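Local atomic coordinates of putative hydrolase (Bacteroides ovatus, PDB entry 4HBS), a protein that is of unknown function but is probably a hydrolase, built as a five-bladed beta-propeller and distantly related to beta-fructosidase-like glycoside hydrolases. Residues Thr64-Gly69 / Ala205-Leu210; Val101-Glu106 / Gly200-Ala205; Val61-Thr64 / Asn70-Trp73; Asp162-Asn167 / Arg254-Gln259; Tyr156-Gly161 / Ile211-Asn216. All blocks are in the same frame, centred on the assembly; numbering follows the deposited sequence.

Contact 1: residues Thr64-Gly69 / Ala205-Leu210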
# COMPACT_ATOMS: atom_id res chain seq x y z
N THR A 64 -9.09 -0.19 -0.30
CA THR A 64 -9.94 -0.99 -1.16
C THR A 64 -11.35 -0.53 -0.91
O THR A 64 -11.92 -0.87 0.13
CB THR A 64 -9.75 -2.50 -0.89
OG1 THR A 64 -8.49 -2.90 -1.40
CG2 THR A 64 -10.84 -3.37 -1.53
N GLY A 65 -11.90 0.26 -1.83
CA GLY A 65 -13.28 0.71 -1.73
C GLY A 65 -14.20 -0.50 -1.71
O GLY A 65 -13.94 -1.47 -2.45
N LEU A 66 -15.21 -0.50 -0.81
CA LEU A 66 -16.14 -1.62 -0.67
C LEU A 66 -17.48 -1.29 -1.32
O LEU A 66 -17.76 -0.11 -1.58
CB LEU A 66 -16.33 -1.97 0.81
CG LEU A 66 -15.07 -2.43 1.55
CD1 LEU A 66 -15.36 -2.67 3.00
CD2 LEU A 66 -14.48 -3.66 0.92
N PRO A 67 -18.34 -2.29 -1.60
CA PRO A 67 -19.63 -1.97 -2.26
C PRO A 67 -20.67 -1.26 -1.38
O PRO A 67 -21.64 -0.73 -1.92
CB PRO A 67 -20.15 -3.35 -2.70
CG PRO A 67 -19.03 -4.30 -2.48
CD PRO A 67 -18.20 -3.74 -1.39
N ASP A 68 -20.48 -1.24 -0.04
CA ASP A 68 -21.41 -0.59 0.90
C ASP A 68 -21.04 0.88 1.20
O ASP A 68 -21.65 1.49 2.08
CB ASP A 68 -21.51 -1.40 2.22
CG ASP A 68 -20.18 -1.83 2.83
OD1 ASP A 68 -19.27 -0.97 2.91
OD2 ASP A 68 -20.04 -3.03 3.15
N GLY A 69 -20.05 1.44 0.49
CA GLY A 69 -19.63 2.82 0.67
C GLY A 69 -18.45 3.00 1.61
O GLY A 69 -17.90 4.10 1.68
N ALA A 205 -19.94 -8.72 14.59
CA ALA A 205 -19.20 -9.97 14.68
C ALA A 205 -18.92 -10.51 13.26
O ALA A 205 -17.83 -11.01 13.01
CB ALA A 205 -20.01 -10.98 15.48
N THR A 206 -19.88 -10.35 12.34
CA THR A 206 -19.76 -10.83 10.96
C THR A 206 -18.91 -9.92 10.05
O THR A 206 -18.16 -10.43 9.22
CB THR A 206 -21.17 -11.02 10.35
OG1 THR A 206 -21.95 -9.84 10.55
CG2 THR A 206 -21.90 -12.19 10.97
N TYR A 207 -19.06 -8.59 10.17
CA TYR A 207 -18.38 -7.63 9.28
C TYR A 207 -16.85 -7.66 9.35
O TYR A 207 -16.26 -7.39 10.40
CB TYR A 207 -18.86 -6.21 9.53
CG TYR A 207 -18.63 -5.32 8.34
CD1 TYR A 207 -19.52 -5.30 7.27
CD2 TYR A 207 -17.47 -4.56 8.22
CE1 TYR A 207 -19.30 -4.52 6.15
CE2 TYR A 207 -17.24 -3.77 7.10
CZ TYR A 207 -18.16 -3.74 6.07
OH TYR A 207 -17.94 -2.96 4.97
N MSE A 208 -16.22 -7.91 8.17
CA MSE A 208 -14.78 -8.03 7.94
C MSE A 208 -14.17 -9.20 8.75
O MSE A 208 -12.96 -9.21 9.02
CB MSE A 208 -14.03 -6.71 8.20
CG MSE A 208 -13.87 -5.85 6.95
SE MSE A 208 -12.90 -6.71 5.47
CE MSE A 208 -13.64 -5.75 4.09
N LYS A 209 -14.98 -10.25 9.04
CA LYS A 209 -14.48 -11.44 9.72
C LYS A 209 -13.82 -12.29 8.65
O LYS A 209 -14.34 -12.37 7.53
CB LYS A 209 -15.61 -12.21 10.45
N LEU A 210 -12.66 -12.91 8.98
CA LEU A 210 -11.95 -13.80 8.06
C LEU A 210 -12.76 -15.11 7.90
O LEU A 210 -12.77 -15.95 8.81
CB LEU A 210 -10.53 -14.08 8.61
CG LEU A 210 -9.59 -14.99 7.80
CD1 LEU A 210 -9.35 -14.45 6.41
CD2 LEU A 210 -8.25 -15.11 8.49

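Contact 2: residues Val101-Glu106 / Gly200-Ala205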
# COMPACT_ATOMS: atom_id res chain seq x y z
N VAL A 101 -11.63 -0.28 8.94
CA VAL A 101 -12.71 0.06 8.00
C VAL A 101 -13.03 1.52 8.17
O VAL A 101 -13.35 1.93 9.28
CB VAL A 101 -14.01 -0.79 8.17
CG1 VAL A 101 -15.05 -0.36 7.14
CG2 VAL A 101 -13.74 -2.28 8.06
N GLN A 102 -12.95 2.31 7.10
CA GLN A 102 -13.30 3.73 7.12
C GLN A 102 -14.71 3.86 6.62
O GLN A 102 -14.97 3.41 5.50
CB GLN A 102 -12.37 4.54 6.23
CG GLN A 102 -12.72 6.02 6.12
CD GLN A 102 -11.91 6.74 5.09
OE1 GLN A 102 -11.11 6.15 4.37
NE2 GLN A 102 -12.13 8.02 4.95
N THR A 103 -15.61 4.48 7.40
CA THR A 103 -17.00 4.71 6.99
C THR A 103 -17.15 6.13 6.47
O THR A 103 -16.32 6.98 6.80
CB THR A 103 -17.93 4.48 8.19
OG1 THR A 103 -17.52 5.33 9.26
CG2 THR A 103 -17.95 3.04 8.64
N PRO A 104 -18.21 6.47 5.71
CA PRO A 104 -18.37 7.87 5.25
C PRO A 104 -18.43 8.87 6.42
O PRO A 104 -19.11 8.59 7.41
CB PRO A 104 -19.70 7.83 4.49
CG PRO A 104 -19.85 6.42 4.06
CD PRO A 104 -19.29 5.61 5.18
N GLY A 105 -17.69 9.99 6.30
CA GLY A 105 -17.67 11.04 7.32
C GLY A 105 -16.37 11.82 7.42
O GLY A 105 -16.39 13.03 7.60
N GLU A 106 -15.23 11.10 7.33
CA GLU A 106 -13.86 11.64 7.38
C GLU A 106 -13.51 12.34 8.74
O GLU A 106 -12.69 13.28 8.78
CB GLU A 106 -13.58 12.56 6.19
CG GLU A 106 -13.50 11.80 4.89
CD GLU A 106 -13.13 12.66 3.71
OE1 GLU A 106 -13.47 13.87 3.71
OE2 GLU A 106 -12.52 12.12 2.76
N GLY A 200 -23.13 -7.21 7.61
CA GLY A 200 -23.23 -6.39 8.80
C GLY A 200 -22.70 -4.99 8.61
O GLY A 200 -22.71 -4.46 7.49
N LYS A 201 -22.24 -4.38 9.71
CA LYS A 201 -21.66 -3.03 9.76
C LYS A 201 -20.33 -3.10 10.51
O LYS A 201 -20.21 -3.96 11.38
CB LYS A 201 -22.64 -2.08 10.45
CG LYS A 201 -23.91 -1.85 9.63
CD LYS A 201 -24.76 -0.70 10.16
CE LYS A 201 -25.80 -0.23 9.17
NZ LYS A 201 -26.30 1.13 9.51
N PRO A 202 -19.31 -2.25 10.23
CA PRO A 202 -18.03 -2.35 10.98
C PRO A 202 -18.24 -2.39 12.49
O PRO A 202 -19.10 -1.68 13.02
CB PRO A 202 -17.28 -1.10 10.54
CG PRO A 202 -17.82 -0.78 9.21
CD PRO A 202 -19.26 -1.16 9.24
N GLY A 203 -17.54 -3.31 13.16
CA GLY A 203 -17.71 -3.55 14.59
C GLY A 203 -18.53 -4.81 14.85
O GLY A 203 -18.33 -5.46 15.88
N ASP A 204 -19.48 -5.18 13.91
CA ASP A 204 -20.28 -6.42 14.01
C ASP A 204 -19.38 -7.62 14.14
O ASP A 204 -18.20 -7.57 13.78
CB ASP A 204 -21.16 -6.65 12.75
CG ASP A 204 -22.62 -6.30 12.92
OD1 ASP A 204 -22.94 -5.09 12.90
OD2 ASP A 204 -23.45 -7.23 13.00
N ALA A 205 -19.94 -8.72 14.59
CA ALA A 205 -19.20 -9.97 14.68
C ALA A 205 -18.92 -10.51 13.26
O ALA A 205 -17.83 -11.01 13.01
CB ALA A 205 -20.01 -10.98 15.48

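Contact 3: residues Val61-Thr64 / Asn70-Trp73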
# COMPACT_ATOMS: atom_id res chain seq x y z
N VAL A 61 -0.37 0.53 4.26
CA VAL A 61 -1.41 1.54 4.03
C VAL A 61 -1.95 1.32 2.62
O VAL A 61 -1.50 1.95 1.67
CB VAL A 61 -0.91 3.01 4.29
CG1 VAL A 61 -2.06 4.00 4.27
CG2 VAL A 61 -0.16 3.11 5.63
N PHE A 62 -2.87 0.35 2.50
CA PHE A 62 -3.52 -0.05 1.25
C PHE A 62 -5.01 0.08 1.39
O PHE A 62 -5.57 -0.53 2.29
CB PHE A 62 -3.19 -1.50 0.92
CG PHE A 62 -1.74 -1.86 0.69
CD1 PHE A 62 -0.87 -2.03 1.76
CD2 PHE A 62 -1.30 -2.24 -0.57
CE1 PHE A 62 0.45 -2.42 1.55
CE2 PHE A 62 0.01 -2.66 -0.78
CZ PHE A 62 0.89 -2.72 0.28
N THR A 63 -5.68 0.81 0.48
CA THR A 63 -7.13 0.98 0.50
C THR A 63 -7.80 0.07 -0.53
O THR A 63 -7.18 -0.37 -1.50
CB THR A 63 -7.53 2.41 0.23
OG1 THR A 63 -6.90 2.83 -0.96
CG2 THR A 63 -7.18 3.31 1.35
N THR A 64 -9.09 -0.19 -0.30
CA THR A 64 -9.94 -0.99 -1.16
C THR A 64 -11.35 -0.53 -0.91
O THR A 64 -11.92 -0.87 0.13
CB THR A 64 -9.75 -2.50 -0.89
OG1 THR A 64 -8.49 -2.90 -1.40
CG2 THR A 64 -10.84 -3.37 -1.53
N ASN A 70 -18.05 1.93 2.34
CA ASN A 70 -16.90 2.00 3.25
C ASN A 70 -15.63 1.72 2.48
O ASN A 70 -15.69 1.31 1.32
CB ASN A 70 -17.05 0.98 4.38
CG ASN A 70 -18.33 1.07 5.17
OD1 ASN A 70 -18.85 2.16 5.40
ND2 ASN A 70 -18.87 -0.06 5.59
N ILE A 71 -14.47 1.95 3.13
CA ILE A 71 -13.13 1.72 2.56
C ILE A 71 -12.36 0.84 3.52
O ILE A 71 -12.35 1.11 4.73
CB ILE A 71 -12.38 3.05 2.28
CG1 ILE A 71 -13.14 3.89 1.24
CG2 ILE A 71 -10.92 2.77 1.81
CD1 ILE A 71 -12.66 5.23 1.11
N PHE A 72 -11.71 -0.20 2.99
CA PHE A 72 -10.92 -1.13 3.78
C PHE A 72 -9.45 -0.70 3.74
O PHE A 72 -8.90 -0.54 2.66
CB PHE A 72 -11.10 -2.56 3.24
CG PHE A 72 -10.07 -3.54 3.72
CD1 PHE A 72 -10.25 -4.22 4.92
CD2 PHE A 72 -8.89 -3.73 3.02
CE1 PHE A 72 -9.26 -5.08 5.40
CE2 PHE A 72 -7.90 -4.58 3.51
CZ PHE A 72 -8.08 -5.24 4.70
N TRP A 73 -8.82 -0.53 4.91
CA TRP A 73 -7.40 -0.16 5.02
C TRP A 73 -6.63 -1.29 5.63
O TRP A 73 -7.07 -1.80 6.66
CB TRP A 73 -7.24 1.08 5.93
CG TRP A 73 -7.85 2.32 5.38
CD1 TRP A 73 -9.18 2.60 5.27
CD2 TRP A 73 -7.15 3.49 4.96
NE1 TRP A 73 -9.36 3.87 4.78
CE2 TRP A 73 -8.13 4.45 4.60
CE3 TRP A 73 -5.79 3.82 4.81
CZ2 TRP A 73 -7.78 5.71 4.09
CZ3 TRP A 73 -5.45 5.07 4.32
CH2 TRP A 73 -6.44 6.00 3.96

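Contact 4: residues Asp162-Asn167 / Arg254-Gln259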
# COMPACT_ATOMS: atom_id res chain seq x y z
N ASP A 162 -2.70 -6.76 -2.47
CA ASP A 162 -3.90 -6.00 -2.84
C ASP A 162 -5.15 -6.92 -2.67
O ASP A 162 -5.00 -8.13 -2.49
CB ASP A 162 -3.77 -5.46 -4.27
CG ASP A 162 -4.53 -4.19 -4.56
OD1 ASP A 162 -5.45 -3.85 -3.79
OD2 ASP A 162 -4.28 -3.58 -5.60
N ALA A 163 -6.35 -6.33 -2.68
CA ALA A 163 -7.58 -7.09 -2.50
C ALA A 163 -8.65 -6.64 -3.47
O ALA A 163 -8.63 -5.48 -3.93
CB ALA A 163 -8.08 -6.94 -1.08
N THR A 164 -9.59 -7.56 -3.79
CA THR A 164 -10.70 -7.31 -4.72
C THR A 164 -11.99 -7.82 -4.11
O THR A 164 -11.95 -8.61 -3.16
CB THR A 164 -10.46 -8.00 -6.09
OG1 THR A 164 -11.51 -7.62 -7.00
CG2 THR A 164 -10.37 -9.54 -6.00
N ILE A 165 -13.13 -7.39 -4.68
CA ILE A 165 -14.45 -7.84 -4.27
C ILE A 165 -14.94 -8.86 -5.30
O ILE A 165 -14.86 -8.62 -6.51
CB ILE A 165 -15.46 -6.67 -4.12
CG1 ILE A 165 -14.85 -5.46 -3.33
CG2 ILE A 165 -16.75 -7.15 -3.46
CD1 ILE A 165 -14.54 -5.72 -1.89
N TYR A 166 -15.41 -10.00 -4.81
CA TYR A 166 -15.96 -11.07 -5.64
C TYR A 166 -17.08 -11.75 -4.84
O TYR A 166 -16.82 -12.19 -3.72
CB TYR A 166 -14.86 -12.06 -6.05
CG TYR A 166 -15.36 -13.20 -6.92
CD1 TYR A 166 -15.75 -12.97 -8.23
CD2 TYR A 166 -15.45 -14.49 -6.42
CE1 TYR A 166 -16.22 -14.01 -9.04
CE2 TYR A 166 -15.94 -15.54 -7.21
CZ TYR A 166 -16.34 -15.29 -8.51
OH TYR A 166 -16.78 -16.33 -9.32
N ASN A 167 -18.32 -11.78 -5.40
CA ASN A 167 -19.52 -12.39 -4.78
C ASN A 167 -19.77 -11.80 -3.37
O ASN A 167 -19.91 -12.55 -2.40
CB ASN A 167 -19.40 -13.94 -4.73
CG ASN A 167 -19.70 -14.64 -6.04
OD1 ASN A 167 -20.07 -14.03 -7.06
ND2 ASN A 167 -19.61 -15.97 -6.03
N ARG A 254 -12.95 -13.12 -12.56
CA ARG A 254 -12.89 -12.11 -11.49
C ARG A 254 -12.70 -12.75 -10.10
O ARG A 254 -12.55 -12.02 -9.12
CB ARG A 254 -14.13 -11.20 -11.51
CG ARG A 254 -14.16 -10.33 -12.75
CD ARG A 254 -15.28 -9.31 -12.72
NE ARG A 254 -15.59 -8.79 -14.06
CZ ARG A 254 -14.87 -7.87 -14.72
NH1 ARG A 254 -13.77 -7.36 -14.18
NH2 ARG A 254 -15.25 -7.48 -15.93
N ASP A 255 -12.69 -14.12 -10.01
CA ASP A 255 -12.39 -14.83 -8.76
C ASP A 255 -10.86 -14.78 -8.59
O ASP A 255 -10.14 -15.27 -9.46
CB ASP A 255 -12.90 -16.29 -8.80
CG ASP A 255 -12.89 -17.04 -7.47
OD1 ASP A 255 -12.14 -16.62 -6.56
OD2 ASP A 255 -13.59 -18.08 -7.36
N LEU A 256 -10.37 -14.19 -7.51
CA LEU A 256 -8.93 -14.13 -7.25
C LEU A 256 -8.33 -15.56 -7.18
O LEU A 256 -7.18 -15.76 -7.59
CB LEU A 256 -8.65 -13.34 -5.95
CG LEU A 256 -7.22 -12.93 -5.63
CD1 LEU A 256 -6.53 -12.30 -6.83
CD2 LEU A 256 -7.21 -11.95 -4.49
N GLY A 257 -9.13 -16.54 -6.74
CA GLY A 257 -8.72 -17.94 -6.66
C GLY A 257 -8.70 -18.71 -7.98
O GLY A 257 -8.37 -19.90 -7.98
N SER A 258 -9.03 -18.04 -9.14
CA SER A 258 -8.99 -18.65 -10.49
C SER A 258 -7.61 -19.10 -10.85
O SER A 258 -6.65 -18.71 -10.18
CB SER A 258 -9.40 -17.64 -11.55
OG SER A 258 -10.58 -16.93 -11.24
N GLN A 259 -7.46 -19.81 -11.98
CA GLN A 259 -6.15 -20.22 -12.46
C GLN A 259 -5.36 -18.99 -12.89
O GLN A 259 -5.89 -18.11 -13.56
CB GLN A 259 -6.26 -21.22 -13.62
CG GLN A 259 -4.91 -21.60 -14.24
CD GLN A 259 -4.89 -23.02 -14.73
OE1 GLN A 259 -5.50 -23.35 -15.75
NE2 GLN A 259 -4.20 -23.91 -14.01

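Contact 5: residues Tyr156-Gly161 / Ile211-Asn216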
# COMPACT_ATOMS: atom_id res chain seq x y z
N TYR A 156 8.20 -15.68 11.10
CA TYR A 156 7.37 -15.79 9.90
C TYR A 156 6.19 -14.86 10.05
O TYR A 156 5.61 -14.77 11.13
CB TYR A 156 6.93 -17.25 9.70
CG TYR A 156 8.12 -18.16 9.55
CD1 TYR A 156 8.87 -18.17 8.38
CD2 TYR A 156 8.61 -18.88 10.64
CE1 TYR A 156 10.03 -18.95 8.27
CE2 TYR A 156 9.77 -19.65 10.54
CZ TYR A 156 10.47 -19.69 9.35
OH TYR A 156 11.61 -20.47 9.21
N LEU A 157 5.84 -14.13 8.99
CA LEU A 157 4.72 -13.19 9.08
C LEU A 157 4.06 -12.97 7.74
O LEU A 157 4.49 -13.55 6.73
CB LEU A 157 5.22 -11.83 9.68
CG LEU A 157 6.29 -11.09 8.88
CD1 LEU A 157 5.70 -10.02 8.01
CD2 LEU A 157 7.27 -10.46 9.77
N TYR A 158 2.98 -12.16 7.74
CA TYR A 158 2.21 -11.80 6.57
C TYR A 158 2.19 -10.30 6.42
O TYR A 158 2.01 -9.59 7.41
CB TYR A 158 0.76 -12.32 6.70
CG TYR A 158 0.55 -13.78 6.31
CD1 TYR A 158 0.96 -14.25 5.06
CD2 TYR A 158 -0.11 -14.66 7.15
CE1 TYR A 158 0.77 -15.58 4.69
CE2 TYR A 158 -0.32 -15.99 6.78
CZ TYR A 158 0.15 -16.46 5.57
OH TYR A 158 -0.03 -17.77 5.20
N TRP A 159 2.35 -9.80 5.19
CA TRP A 159 2.21 -8.38 4.90
C TRP A 159 1.21 -8.24 3.75
O TRP A 159 1.03 -9.17 2.96
CB TRP A 159 3.57 -7.73 4.62
CG TRP A 159 4.35 -7.35 5.85
CD1 TRP A 159 3.87 -7.06 7.10
CD2 TRP A 159 5.77 -7.20 5.93
NE1 TRP A 159 4.90 -6.73 7.94
CE2 TRP A 159 6.08 -6.78 7.25
CE3 TRP A 159 6.82 -7.30 5.00
CZ2 TRP A 159 7.38 -6.46 7.64
CZ3 TRP A 159 8.11 -7.05 5.41
CH2 TRP A 159 8.38 -6.63 6.72
N ALA A 160 0.47 -7.12 3.75
CA ALA A 160 -0.64 -6.88 2.83
C ALA A 160 -0.28 -6.97 1.37
O ALA A 160 0.75 -6.47 0.95
CB ALA A 160 -1.24 -5.52 3.09
N GLY A 161 -1.16 -7.61 0.62
CA GLY A 161 -1.15 -7.65 -0.82
C GLY A 161 -2.37 -6.86 -1.20
O GLY A 161 -3.04 -6.32 -0.30
N ILE A 211 -13.49 -15.25 6.77
CA ILE A 211 -14.33 -16.42 6.46
C ILE A 211 -13.48 -17.65 6.11
O ILE A 211 -13.86 -18.77 6.49
CB ILE A 211 -15.32 -16.08 5.31
CG1 ILE A 211 -16.35 -15.04 5.77
CG2 ILE A 211 -16.01 -17.32 4.72
CD1 ILE A 211 -16.96 -15.27 7.22
N SER A 212 -12.40 -17.48 5.33
CA SER A 212 -11.56 -18.61 4.94
C SER A 212 -10.15 -18.15 4.62
O SER A 212 -9.97 -17.02 4.17
CB SER A 212 -12.16 -19.35 3.74
OG SER A 212 -11.83 -18.77 2.48
N ARG A 213 -9.18 -19.02 4.86
CA ARG A 213 -7.77 -18.75 4.58
C ARG A 213 -7.11 -19.98 3.96
O ARG A 213 -7.34 -21.10 4.42
CB ARG A 213 -7.02 -18.32 5.86
CG ARG A 213 -7.04 -19.34 7.01
CD ARG A 213 -6.51 -18.75 8.30
NE ARG A 213 -5.08 -18.47 8.23
CZ ARG A 213 -4.37 -17.87 9.18
NH1 ARG A 213 -4.95 -17.47 10.31
NH2 ARG A 213 -3.06 -17.66 9.01
N ASN A 214 -6.34 -19.77 2.87
CA ASN A 214 -5.58 -20.82 2.21
C ASN A 214 -4.15 -20.42 2.35
O ASN A 214 -3.60 -19.79 1.46
CB ASN A 214 -6.00 -20.98 0.74
CG ASN A 214 -5.30 -22.12 0.01
OD1 ASN A 214 -4.42 -22.80 0.54
ND2 ASN A 214 -5.70 -22.35 -1.22
N ASP A 215 -3.52 -20.79 3.47
CA ASP A 215 -2.12 -20.41 3.72
C ASP A 215 -1.12 -21.06 2.75
O ASP A 215 -0.00 -20.57 2.65
CB ASP A 215 -1.72 -20.71 5.15
CG ASP A 215 -2.50 -19.86 6.12
OD1 ASP A 215 -3.65 -20.23 6.43
OD2 ASP A 215 -1.99 -18.79 6.51
N ASN A 216 -1.53 -22.12 2.01
CA ASN A 216 -0.70 -22.80 1.00
C ASN A 216 -1.15 -22.42 -0.44
O ASN A 216 -0.97 -23.23 -1.36
CB ASN A 216 -0.75 -24.34 1.19
CG ASN A 216 -0.63 -24.82 2.63
OD1 ASN A 216 0.44 -24.72 3.25
ND2 ASN A 216 -1.71 -25.37 3.18

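Contact 1: residues Thr64-Gly69 / Ala205-Leu210
Tyr207 extends from 205-210 to Asp68 and Leu66. Its CG lies roughly trans to its own backbone N (chi1 -157°), and this sends the ring toward 64-69. CB starts beside the carbonyl oxygen of Lys201. The ring atoms CD1 and CD2 then pass Gly200 and Pro202. Further out, CE1 has Asp68 OD2 next to it, near the ring plane. The hydroxyl at the tip donates to the same oxygen, with Tyr207 OH to Asp68 OD2 at 2.8 Å. OD2 is met on its syn side, 24° out of the carboxylate plane. Ring and carboxylate planes are turned 43° apart. Asn70 ND2 is a second partner of the hydroxyl. The other carboxylate oxygen, Asp68 OD1, accepts from the backbone N of Asn70, so both ends of the carboxylate are occupied. Leu66 CD1 comes up obliquely, 4.3 Å from Tyr207 CZ. The same methyl meets CE of Met208, modelled as selenomethionine, tip to tip at 3.7 Å. Each segment contains a beta turn, type I at Leu66-Gly69 and type II at Thr206-Lys209. The first follows strand 60-65, and the second lies in the loop between strands 187-197 and 210-218 of the next sheet. Val101 of strand 98-102 and Tyr196 of strand 187-197 pack on Met208, while Ile165 of strand 156-165 touches Leu66.

Contact 2: residues Val101-Glu106 / Gly200-Ala205
Pro202 packs against Val101 and Thr103, joining the end of a strand in one sheet of the beta-propeller to a loop of the next. The proline sits at the second position of a type II beta turn, Lys201 to Asp204. From there the pyrrolidine ring points toward 101-106. Val101 meets it at about a right angle. The branch that touches is CG1, trans to the backbone N of Val101, and it lies 3.5 Å from Pro202 CG. Val101 CB is close to the same ring carbon, so the valine lies against the CB-CG side of the ring. Thr103 comes in at a slant. Only its methyl is used here, with Thr103 CG2 3.9 Å from Pro202 CG. The hydroxyl takes another course: OG1 sits between the backbone N and the carbonyl carbon (chi1 56°) and bonds to ND2 of Asn110, next to strand 111-113. The threonine thus turns carbon to the proline and its polar end to the asparagine. Val112 of strand 111-113 also touches the proline ring. No hydrogen bond crosses between the two segments, and the contact is apolar throughout. The turn is closed within its own segment. Gly203 occupies its third position with a positive phi of 102°, as a type II turn requires. The closing bond runs from Asp204 N to Lys201 O, 2.9 Å.

Contact 3: residues Val61-Thr64 / Asn70-Trp73
The Trp73 indole carries Thr63 on one face and Val61 at its edge. Thr63 CG2 lies 3.5 Å from the centroid of the six-membered ring of Trp73, only 7° off the ring normal, a clear CH-pi contact. The two side chains lie side by side and point the same way. Val61 CG1 approaches in the indole plane and is 3.6 Å from Trp73 CZ3. Phe72 projects from the other side of the sheet, together with Thr64. Thr64 CB meets the Phe72 ring at its edge, 4.2 Å from CD2. The Thr63 methyl lies over the indole, while its hydroxyl OG1 bonds to His362 ND1. Trp73 NE1 is likewise satisfied outside, by Gln102 OE1. The backbones are joined by a straight bond from Phe72 N to Thr64 O, 2.9 Å with 172° at the hydrogen. The return bond from Thr64 N to Phe72 O is weak and bent. Where the chains draw close, Trp73 CA makes a CA-H...O contact of 3.3 Å with Phe62 O. Thr63 CA makes a similar contact with Phe72 O. The strand axes pass 4.6 Å apart and run antiparallel, 157° between their directions. A G1 beta bulge at Val61 and Phe62, opposite Ser74, interrupts this edge strand. On the far side of the sheet from Trp73, Phe62 and Thr64 touch strand 156-165 of the next one. The whole is the first beta hairpin of a four-stranded antiparallel propeller blade, 60-65 followed by 71-75.

Contact 4: residues Asp162-Asn167 / Arg254-Gln259
Asp255 OD1 is gripped by two donors, and its side chain also lies against Tyr166. One donor is the backbone N of Gly257, 3.0 Å from Asp255 OD1, which makes an Asx turn. It comes from above the carboxylate plane. The other is Gln171 NE2, from strand 169-178, and Gln171 OE1 in turn accepts from the N of Leu256. These bonds hold the aspartate in place beside the tyrosine ring. Asp255 CA stands over the centre of that ring, and CB makes a CH-pi contact, 3.7 Å from the Tyr166 ring centroid. The carboxylate is stacked on the ring, with the planes 24° apart and Asp255 CG 3.4 Å from Tyr166 CE2. Asn167 CG lies over the opposite face, toward the rim. Tyr166 follows strand 156-165 of one propeller blade. Residues 254-259 form a loop between strands 245-251 and 260-265 of the next blade, so the contact is made between adjacent blades. A type I turn from Asp255 to Ser258 shapes the loop, closed by Ser258 N to Asp255 O, 3.0 Å. Deeper in, Thr164 CG2 and Leu256 CB slide past each other at 4.2 Å. Met228 of strand 227-230 touches both of these residues.

Contact 5: residues Tyr156-Gly161 / Ile211-Asn216
Tyr158 and Asp215 both turn CG trans to their carbonyl carbons (chi1 -83° and -65°), which brings the hydroxyl and the carboxylate together. Arg213 bends at chi3 (-68°) and folds back on the same carboxylate. Tyr158 OH donates to Asp215 OD2 at 2.6 Å. It meets that oxygen on its anti side, close to the carboxylate plane. Arg213 takes the syn sides. Its NE bonds to Asp215 OD1 and its NH2 to Asp215 OD2, both at 2.9 Å, in a side-on, two-nitrogen salt bridge. OD2 thus accepts from two side chains. The two segments lie on the outermost strands, 156-165 and 210-218, of one four-stranded propeller blade. Tyr158 reaches toward the other outer strand, and Cys192 of strand 187-197 touches both the tyrosine and Asp215. A classic beta bulge at Ile211 and Ser212, opposite Thr195, lies a few residues before the corner at Asp215 and Asn216. Tyr158 and Asp215 cross at about a right angle, with Asp215 OD2 at the ring edge. Arg213 NH2 is also near that edge, 3.9 Å from Tyr158 CE2. Arg213 NH2 also bonds to the carbonyl oxygen of Arg136, and the His137 ring meets the ring of Tyr158.

In the fold
Contacts 1, 2 and 3 form one cluster, with centres of contacts 1 and 2 about 8 Å apart and those of contacts 1 and 3 about 10 Å apart. Contacts 1 and 3 share Thr64 and strand 60-65, and Gln102 joins contacts 2 and 3 through its bonds to Ile71 and Trp73. Contact 4 meets contact 1 where Ile165 packs on Leu66 and Pro67. Contact 5 shares strand 156-165 with contact 4, their centres about 15 Å apart, and Ala160 touches Phe62 of contact 3. No active site is assigned. Glycerol, probably from crystallisation, lies about 4 Å from the Ile71 side chain, and Glu106 of contact 2 also bonds to glycerol.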